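Putative hydantoin racemase (Klebsiella pneumoniae subsp. pneumoniae, PDB 3QVL) racemises allantoin and probably other 5-monosubstituted hydantoins, interconverting their D and L forms. Local coordinates at residues A[2-16]-A[31-45]. Residues are numbered along the deposited sequence; the frame is centred on the assembly and turned at random.
With 5HY ([(4R)-2,5-dioxoimidazolidin-4-yl]acetic acid), chain C.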
ATOM      1  N   VAL A   2      -8.976   4.358 -39.964  1.00 21.20           N
ATOM      2  CA  VAL A   2      -9.229   4.082 -38.552  1.00 20.86           C
ATOM      3  C   VAL A   2     -10.360   4.983 -38.059  1.00 20.58           C
ATOM      4  O   VAL A   2     -10.290   6.206 -38.189  1.00 20.62           O
ATOM      5  CB  VAL A   2      -7.959   4.291 -37.681  1.00 20.87           C
ATOM      6  CG1 VAL A   2      -8.247   3.997 -36.212  1.00 20.87           C
ATOM      7  CG2 VAL A   2      -6.810   3.417 -38.179  1.00 20.92           C
ATOM      8  N   ARG A   3     -11.402   4.373 -37.505  1.00 20.15           N
ATOM      9  CA  ARG A   3     -12.533   5.130 -36.978  1.00 19.75           C
ATOM     10  C   ARG A   3     -12.634   4.963 -35.467  1.00 19.21           C
ATOM     11  O   ARG A   3     -12.744   3.843 -34.961  1.00 19.08           O
ATOM     12  CB  ARG A   3     -13.836   4.714 -37.661  1.00 19.93           C
ATOM     13  CG  ARG A   3     -13.911   5.077 -39.140  1.00 20.60           C
ATOM     14  CD  ARG A   3     -15.290   4.781 -39.701  1.00 21.98           C
ATOM     15  NE  ARG A   3     -15.599   3.354 -39.652  1.00 23.04           N
ATOM     16  CZ  ARG A   3     -16.812   2.850 -39.444  1.00 23.43           C
ATOM     17  NH1 ARG A   3     -17.854   3.651 -39.252  1.00 23.77           N
ATOM     18  NH2 ARG A   3     -16.981   1.536 -39.419  1.00 23.85           N
ATOM     19  N   ILE A   4     -12.580   6.087 -34.758  1.00 18.59           N
ATOM     20  CA  ILE A   4     -12.629   6.094 -33.299  1.00 18.01           C
ATOM     21  C   ILE A   4     -13.867   6.837 -32.812  1.00 17.63           C
ATOM     22  O   ILE A   4     -14.064   8.013 -33.128  1.00 17.62           O
ATOM     23  CB  ILE A   4     -11.355   6.728 -32.680  1.00 18.00           C
ATOM     24  CG1 ILE A   4     -10.096   6.020 -33.196  1.00 17.95           C
ATOM     25  CG2 ILE A   4     -11.418   6.688 -31.147  1.00 17.84           C
ATOM     26  CD1 ILE A   4      -8.799   6.732 -32.864  1.00 17.91           C
ATOM     27  N   GLN A   5     -14.698   6.135 -32.048  1.00 17.16           N
ATOM     28  CA  GLN A   5     -15.884   6.725 -31.446  1.00 16.73           C
ATOM     29  C   GLN A   5     -15.507   7.391 -30.128  1.00 16.49           C
ATOM     30  O   GLN A   5     -15.142   6.717 -29.163  1.00 16.44           O
ATOM     31  CB  GLN A   5     -16.957   5.657 -31.222  1.00 16.71           C
ATOM     32  CG  GLN A   5     -18.312   6.211 -30.798  1.00 16.57           C
ATOM     33  CD  GLN A   5     -19.253   5.140 -30.279  1.00 16.36           C
ATOM     34  OE1 GLN A   5     -18.845   4.228 -29.558  1.00 16.43           O
ATOM     35  NE2 GLN A   5     -20.526   5.252 -30.638  1.00 16.14           N
ATOM     36  N   VAL A   6     -15.582   8.719 -30.098  1.00 16.16           N
ATOM     37  CA  VAL A   6     -15.290   9.472 -28.883  1.00 15.90           C
ATOM     38  C   VAL A   6     -16.607   9.839 -28.199  1.00 15.77           C
ATOM     39  O   VAL A   6     -17.357  10.692 -28.682  1.00 15.75           O
ATOM     40  CB  VAL A   6     -14.429  10.728 -29.167  1.00 15.89           C
ATOM     41  CG1 VAL A   6     -14.047  11.419 -27.868  1.00 15.76           C
ATOM     42  CG2 VAL A   6     -13.168  10.350 -29.942  1.00 15.78           C
ATOM     43  N   ILE A   7     -16.877   9.174 -27.080  1.00 15.59           N
ATOM     44  CA  ILE A   7     -18.152   9.307 -26.383  1.00 15.41           C
ATOM     45  C   ILE A   7     -18.068  10.295 -25.226  1.00 15.35           C
ATOM     46  O   ILE A   7     -17.350  10.064 -24.253  1.00 15.26           O
ATOM     47  CB  ILE A   7     -18.654   7.944 -25.833  1.00 15.38           C
ATOM     48  CG1 ILE A   7     -18.642   6.872 -26.928  1.00 15.28           C
ATOM     49  CG2 ILE A   7     -20.052   8.091 -25.212  1.00 15.32           C
ATOM     50  CD1 ILE A   7     -18.729   5.453 -26.401  1.00 15.05           C
ATOM     51  N   ASN A   8     -18.803  11.398 -25.347  1.00 15.26           N
ATOM     52  CA  ASN A   8     -19.072  12.262 -24.209  1.00 15.24           C
ATOM     53  C   ASN A   8     -20.184  11.607 -23.391  1.00 15.26           C
ATOM     54  O   ASN A   8     -21.304  11.475 -23.878  1.00 15.25           O
ATOM     55  CB  ASN A   8     -19.490  13.663 -24.674  1.00 15.17           C
ATOM     56  CG  ASN A   8     -19.845  14.590 -23.517  1.00 15.14           C
ATOM     57  OD1 ASN A   8     -19.502  14.331 -22.361  1.00 15.13           O
ATOM     58  ND2 ASN A   8     -20.535  15.683 -23.829  1.00 14.66           N
ATOM     59  N   PRO A   9     -19.872  11.169 -22.155  1.00 15.30           N
ATOM     60  CA  PRO A   9     -20.842  10.461 -21.317  1.00 15.37           C
ATOM     61  C   PRO A   9     -21.997  11.329 -20.816  1.00 15.51           C
ATOM     62  O   PRO A   9     -23.032  10.789 -20.421  1.00 15.41           O
ATOM     63  CB  PRO A   9     -19.990   9.964 -20.143  1.00 15.36           C
ATOM     64  CG  PRO A   9     -18.608   9.911 -20.694  1.00 15.25           C
ATOM     65  CD  PRO A   9     -18.532  11.133 -21.550  1.00 15.28           C
ATOM     66  N   ASN A  10     -21.822  12.648 -20.820  1.00 15.70           N
ATOM     67  CA  ASN A  10     -22.931  13.555 -20.522  1.00 15.99           C
ATOM     68  C   ASN A  10     -23.653  13.997 -21.799  1.00 16.18           C
ATOM     69  O   ASN A  10     -23.134  13.812 -22.902  1.00 16.19           O
ATOM     70  CB  ASN A  10     -22.480  14.748 -19.661  1.00 15.97           C
ATOM     71  CG  ASN A  10     -21.611  15.737 -20.416  1.00 16.09           C
ATOM     72  OD1 ASN A  10     -22.006  16.277 -21.451  1.00 15.81           O
ATOM     73  ND2 ASN A  10     -20.425  15.999 -19.881  1.00 15.89           N
ATOM     74  N   THR A  11     -24.840  14.581 -21.644  1.00 16.43           N
ATOM     75  CA  THR A  11     -25.700  14.907 -22.787  1.00 16.70           C
ATOM     76  C   THR A  11     -25.515  16.325 -23.336  1.00 16.92           C
ATOM     77  O   THR A  11     -26.238  16.737 -24.250  1.00 17.02           O
ATOM     78  CB  THR A  11     -27.195  14.684 -22.457  1.00 16.65           C
ATOM     79  OG1 THR A  11     -27.564  15.496 -21.336  1.00 16.68           O
ATOM     80  CG2 THR A  11     -27.470  13.218 -22.139  1.00 16.62           C
ATOM     81  N   SER A  12     -24.554  17.065 -22.787  1.00 17.14           N
ATOM     82  CA  SER A  12     -24.257  18.418 -23.257  1.00 17.40           C
ATOM     83  C   SER A  12     -23.619  18.386 -24.642  1.00 17.69           C
ATOM     84  O   SER A  12     -22.519  17.850 -24.814  1.00 17.68           O
ATOM     85  CB  SER A  12     -23.339  19.144 -22.271  1.00 17.34           C
ATOM     86  OG  SER A  12     -22.851  20.360 -22.818  1.00 17.06           O
ATOM     87  N   LEU A  13     -24.312  18.954 -25.628  1.00 18.05           N
ATOM     88  CA  LEU A  13     -23.772  19.041 -26.983  1.00 18.43           C
ATOM     89  C   LEU A  13     -22.594  20.013 -27.015  1.00 18.50           C
ATOM     90  O   LEU A  13     -21.632  19.802 -27.755  1.00 18.55           O
ATOM     91  CB  LEU A  13     -24.848  19.460 -27.992  1.00 18.57           C
ATOM     92  CG  LEU A  13     -24.830  18.785 -29.376  1.00 19.06           C
ATOM     93  CD1 LEU A  13     -26.035  19.208 -30.184  1.00 19.61           C
ATOM     94  CD2 LEU A  13     -23.557  19.058 -30.177  1.00 19.72           C
ATOM     95  N   ALA A  14     -22.672  21.063 -26.199  1.00 18.62           N
ATOM     96  CA  ALA A  14     -21.591  22.040 -26.069  1.00 18.75           C
ATOM     97  C   ALA A  14     -20.271  21.378 -25.668  1.00 18.87           C
ATOM     98  O   ALA A  14     -19.227  21.657 -26.264  1.00 18.78           O
ATOM     99  CB  ALA A  14     -21.972  23.127 -25.073  1.00 18.75           C
ATOM    100  N   MET A  15     -20.327  20.497 -24.670  1.00 19.01           N
ATOM    101  CA  MET A  15     -19.146  19.759 -24.219  1.00 19.24           C
ATOM    102  C   MET A  15     -18.704  18.717 -25.253  1.00 19.16           C
ATOM    103  O   MET A  15     -17.506  18.481 -25.426  1.00 19.09           O
ATOM    104  CB  MET A  15     -19.394  19.127 -22.842  1.00 19.44           C
ATOM    105  CG  MET A  15     -18.190  18.402 -22.233  1.00 20.27           C
ATOM    106  SD  MET A  15     -17.868  18.742 -20.483  1.00 22.55           S
ATOM    107  CE  MET A  15     -19.506  19.108 -19.861  1.00 21.09           C
ATOM    108  N   THR A  16     -19.672  18.112 -25.945  1.00 19.09           N
ATOM    109  CA  THR A  16     -19.387  17.174 -27.036  1.00 19.10           C
ATOM    110  C   THR A  16     -18.586  17.858 -28.152  1.00 19.16           C
ATOM    111  O   THR A  16     -17.669  17.261 -28.720  1.00 19.12           O
ATOM    112  CB  THR A  16     -20.684  16.541 -27.606  1.00 19.06           C
ATOM    113  OG1 THR A  16     -21.473  16.005 -26.536  1.00 18.90           O
ATOM    114  CG2 THR A  16     -20.362  15.420 -28.592  1.00 19.16           C
ATOM    115  N   THR A  31      -7.384   8.830 -39.661  1.00 21.02           N
ATOM    116  CA  THR A  31      -8.275   8.643 -38.518  1.00 20.94           C
ATOM    117  C   THR A  31      -9.510   9.536 -38.616  1.00 20.85           C
ATOM    118  O   THR A  31      -9.401  10.754 -38.771  1.00 20.87           O
ATOM    119  CB  THR A  31      -7.550   8.889 -37.170  1.00 20.95           C
ATOM    120  OG1 THR A  31      -6.522   7.908 -36.991  1.00 20.95           O
ATOM    121  CG2 THR A  31      -8.522   8.806 -35.994  1.00 20.83           C
ATOM    122  N   GLU A  32     -10.681   8.908 -38.531  1.00 20.78           N
ATOM    123  CA  GLU A  32     -11.949   9.622 -38.453  1.00 20.74           C
ATOM    124  C   GLU A  32     -12.458   9.597 -37.016  1.00 20.51           C
ATOM    125  O   GLU A  32     -12.496   8.542 -36.378  1.00 20.45           O
ATOM    126  CB  GLU A  32     -12.983   8.990 -39.391  1.00 20.86           C
ATOM    127  CG  GLU A  32     -14.308   9.753 -39.472  1.00 21.51           C
ATOM    128  CD  GLU A  32     -15.386   9.008 -40.247  1.00 22.33           C
ATOM    129  OE1 GLU A  32     -15.082   7.974 -40.878  1.00 22.89           O
ATOM    130  OE2 GLU A  32     -16.548   9.466 -40.224  1.00 23.04           O
ATOM    131  N   ILE A  33     -12.837  10.769 -36.514  1.00 20.27           N
ATOM    132  CA  ILE A  33     -13.399  10.894 -35.173  1.00 20.07           C
ATOM    133  C   ILE A  33     -14.923  10.944 -35.249  1.00 19.95           C
ATOM    134  O   ILE A  33     -15.491  11.758 -35.983  1.00 19.94           O
ATOM    135  CB  ILE A  33     -12.857  12.156 -34.437  1.00 20.05           C
ATOM    136  CG1 ILE A  33     -11.325  12.101 -34.277  1.00 19.96           C
ATOM    137  CG2 ILE A  33     -13.569  12.372 -33.092  1.00 20.06           C
ATOM    138  CD1 ILE A  33     -10.785  10.932 -33.445  1.00 19.80           C
ATOM    139  N   LEU A  34     -15.574  10.057 -34.502  1.00 19.77           N
ATOM    140  CA  LEU A  34     -17.025  10.087 -34.355  1.00 19.65           C
ATOM    141  C   LEU A  34     -17.384  10.564 -32.951  1.00 19.54           C
ATOM    142  O   LEU A  34     -17.451   9.771 -32.007  1.00 19.50           O
ATOM    143  CB  LEU A  34     -17.640   8.711 -34.649  1.00 19.70           C
ATOM    144  CG  LEU A  34     -17.477   8.115 -36.054  1.00 19.90           C
ATOM    145  CD1 LEU A  34     -17.933   6.666 -36.066  1.00 20.23           C
ATOM    146  CD2 LEU A  34     -18.237   8.920 -37.108  1.00 20.24           C
ATOM    147  N   ALA A  35     -17.591  11.873 -32.822  1.00 19.38           N
ATOM    148  CA  ALA A  35     -17.931  12.490 -31.543  1.00 19.28           C
ATOM    149  C   ALA A  35     -19.422  12.352 -31.261  1.00 19.22           C
ATOM    150  O   ALA A  35     -20.256  12.877 -32.005  1.00 19.19           O
ATOM    151  CB  ALA A  35     -17.508  13.953 -31.525  1.00 19.30           C
ATOM    152  N   VAL A  36     -19.748  11.632 -30.192  1.00 19.10           N
ATOM    153  CA  VAL A  36     -21.139  11.337 -29.841  1.00 19.02           C
ATOM    154  C   VAL A  36     -21.425  11.559 -28.355  1.00 19.03           C
ATOM    155  O   VAL A  36     -20.505  11.695 -27.546  1.00 18.94           O
ATOM    156  CB  VAL A  36     -21.544   9.881 -30.226  1.00 19.03           C
ATOM    157  CG1 VAL A  36     -21.490   9.673 -31.740  1.00 19.00           C
ATOM    158  CG2 VAL A  36     -20.671   8.855 -29.498  1.00 18.92           C
ATOM    159  N   CYS A  37     -22.710  11.598 -28.015  1.00 19.04           N
ATOM    160  CA  CYS A  37     -23.166  11.650 -26.630  1.00 19.16           C
ATOM    161  C   CYS A  37     -24.469  10.852 -26.503  1.00 18.92           C
ATOM    162  O   CYS A  37     -25.140  10.616 -27.512  1.00 18.90           O
ATOM    163  CB  CYS A  37     -23.355  13.100 -26.178  1.00 19.21           C
ATOM    164  SG  CYS A  37     -24.532  14.043 -27.155  1.00 20.55           S
ATOM    165  N   PRO A  38     -24.828  10.423 -25.273  1.00 18.75           N
ATOM    166  CA  PRO A  38     -26.033   9.609 -25.108  1.00 18.65           C
ATOM    167  C   PRO A  38     -27.308  10.373 -25.452  1.00 18.56           C
ATOM    168  O   PRO A  38     -27.370  11.591 -25.268  1.00 18.56           O
ATOM    169  CB  PRO A  38     -26.023   9.259 -23.614  1.00 18.62           C
ATOM    170  CG  PRO A  38     -24.624   9.503 -23.162  1.00 18.69           C
ATOM    171  CD  PRO A  38     -24.155  10.650 -23.983  1.00 18.75           C
ATOM    172  N   ARG A  39     -28.307   9.649 -25.953  1.00 18.47           N
ATOM    173  CA  ARG A  39     -29.612  10.226 -26.270  1.00 18.42           C
ATOM    174  C   ARG A  39     -30.375  10.580 -24.997  1.00 18.34           C
ATOM    175  O   ARG A  39     -31.171  11.523 -24.979  1.00 18.43           O
ATOM    176  CB  ARG A  39     -30.433   9.254 -27.120  1.00 18.44           C
ATOM    177  N   ALA A  40     -30.123   9.815 -23.938  1.00 18.13           N
ATOM    178  CA  ALA A  40     -30.744  10.038 -22.638  1.00 17.93           C
ATOM    179  C   ALA A  40     -29.693  10.023 -21.536  1.00 17.80           C
ATOM    180  O   ALA A  40     -28.769   9.205 -21.560  1.00 17.78           O
ATOM    181  CB  ALA A  40     -31.806   8.987 -22.373  1.00 17.96           C
ATOM    182  N   GLY A  41     -29.834  10.932 -20.576  1.00 17.57           N
ATOM    183  CA  GLY A  41     -28.926  10.979 -19.440  1.00 17.36           C
ATOM    184  C   GLY A  41     -28.875  12.299 -18.703  1.00 17.19           C
ATOM    185  O   GLY A  41     -29.906  12.919 -18.429  1.00 17.15           O
ATOM    186  N   VAL A  42     -27.655  12.724 -18.393  1.00 16.96           N
ATOM    187  CA  VAL A  42     -27.407  13.877 -17.539  1.00 16.80           C
ATOM    188  C   VAL A  42     -26.543  14.912 -18.285  1.00 16.59           C
ATOM    189  O   VAL A  42     -25.588  14.536 -18.961  1.00 16.58           O
ATOM    190  CB  VAL A  42     -26.767  13.414 -16.190  1.00 16.83           C
ATOM    191  CG1 VAL A  42     -25.341  12.879 -16.381  1.00 16.91           C
ATOM    192  CG2 VAL A  42     -26.810  14.506 -15.153  1.00 17.05           C
ATOM    193  N   PRO A  43     -26.898  16.213 -18.192  1.00 16.35           N
ATOM    194  CA  PRO A  43     -26.157  17.273 -18.896  1.00 16.17           C
ATOM    195  C   PRO A  43     -24.696  17.425 -18.459  1.00 15.97           C
ATOM    196  O   PRO A  43     -23.853  17.812 -19.268  1.00 15.90           O
ATOM    197  CB  PRO A  43     -26.948  18.541 -18.554  1.00 16.23           C
ATOM    198  CG  PRO A  43     -28.318  18.054 -18.252  1.00 16.31           C
ATOM    199  CD  PRO A  43     -28.113  16.749 -17.549  1.00 16.39           C
ATOM    200  N   SER A  44     -24.413  17.136 -17.192  1.00 15.75           N
ATOM    201  CA  SER A  44     -23.043  17.128 -16.677  1.00 15.59           C
ATOM    202  C   SER A  44     -22.911  16.125 -15.539  1.00 15.45           C
ATOM    203  O   SER A  44     -23.881  15.837 -14.836  1.00 15.40           O
ATOM    204  CB  SER A  44     -22.613  18.525 -16.217  1.00 15.61           C
ATOM    205  OG  SER A  44     -23.358  18.954 -15.093  1.00 15.83           O
ATOM    206  N   ILE A  45     -21.703  15.597 -15.363  1.00 15.26           N
ATOM    207  CA  ILE A  45     -21.450  14.569 -14.360  1.00 15.12           C
ATOM    208  C   ILE A  45     -20.734  15.172 -13.153  1.00 15.10           C
ATOM    209  O   ILE A  45     -19.568  15.565 -13.236  1.00 14.99           O
ATOM    210  CB  ILE A  45     -20.660  13.381 -14.956  1.00 15.10           C
ATOM    211  CG1 ILE A  45     -21.398  12.819 -16.176  1.00 15.07           C
ATOM    212  CG2 ILE A  45     -20.468  12.291 -13.911  1.00 15.07           C
ATOM    213  CD1 ILE A  45     -20.494  12.202 -17.218  1.00 14.99           C
TER
HETATM  214  C   5HY C   1     -16.114  15.455 -17.055  1.00 19.01           C
HETATM  215  N   5HY C   1     -17.839  15.552 -15.534  1.00 19.03           N
HETATM  216  O   5HY C   1     -15.017  15.325 -17.595  1.00 18.88           O
HETATM  217  CA  5HY C   1     -16.406  15.234 -15.577  1.00 19.06           C
HETATM  218  CB  5HY C   1     -15.574  16.155 -14.657  1.00 19.13           C
HETATM  219  CG  5HY C   1     -15.551  17.647 -15.028  1.00 19.38           C
HETATM  220  OAB 5HY C   1     -19.396  16.111 -17.073  1.00 18.91           O
HETATM  221  NAF 5HY C   1     -17.242  15.784 -17.680  1.00 18.97           N
HETATM  222  CAI 5HY C   1     -18.235  15.827 -16.782  1.00 19.04           C
HETATM  223  OD1 5HY C   1     -15.066  18.418 -14.174  1.00 19.89           O
HETATM  224  OD2 5HY C   1     -15.993  17.996 -16.143  1.00 19.85           O
HETATM  225  O   HOH W   1     -25.511  10.899 -19.286  1.00 13.22           O
HETATM  226  O   HOH W   2     -30.102  15.258 -20.759  1.00 29.36           O
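Asn10 and Ile45 meet at the ligand, where both grip the same carbonyl oxygen of 5HY: Asn10 ND2 donates to OAB at 3.0 Å, and the backbone N of Ile45 donates to it along a straighter line, with an N-H...O angle of 167°. Ile45 O accepts from ring atom N of 5HY in return, a nearly straight bond (177°), while the Ile45 side chain lays CD1 against Pro9 CB at 3.7 Å. With CG held between the backbone N and the carbonyl carbon (chi1 71°), the Asn10 amide is turned so that ND2 faces the ligand and OD1 is left for bonds within 8-12. There OD1 receives Ser12 N, closing an Asx turn, and also Asn8 ND2, which approaches from above the carbonyl plane; these two bonds probably fix the amide's rotation. Thr11 N donates to Val42 O at 2.8 Å and ties the two loops together, helped by a water bridging Pro9 O and Val42 N. Strands 2-7 and 31-36 run parallel, joined by backbone bonds from Glu32 N to Val2 O through to Asn8 N to Val36 O. Val6 CG2 touches Ile33 CG2 at 3.8 Å on the face packed by helices 13-26 and 203-216; Ile7 CG1 meets Val36 CG2 on the face toward helix 48-68. This is a beta-alpha-beta unit, its crossover made by helix 13-26, with the ligand pocket at the strands' C-terminal ends, as in the Asp/Glu racemase fold.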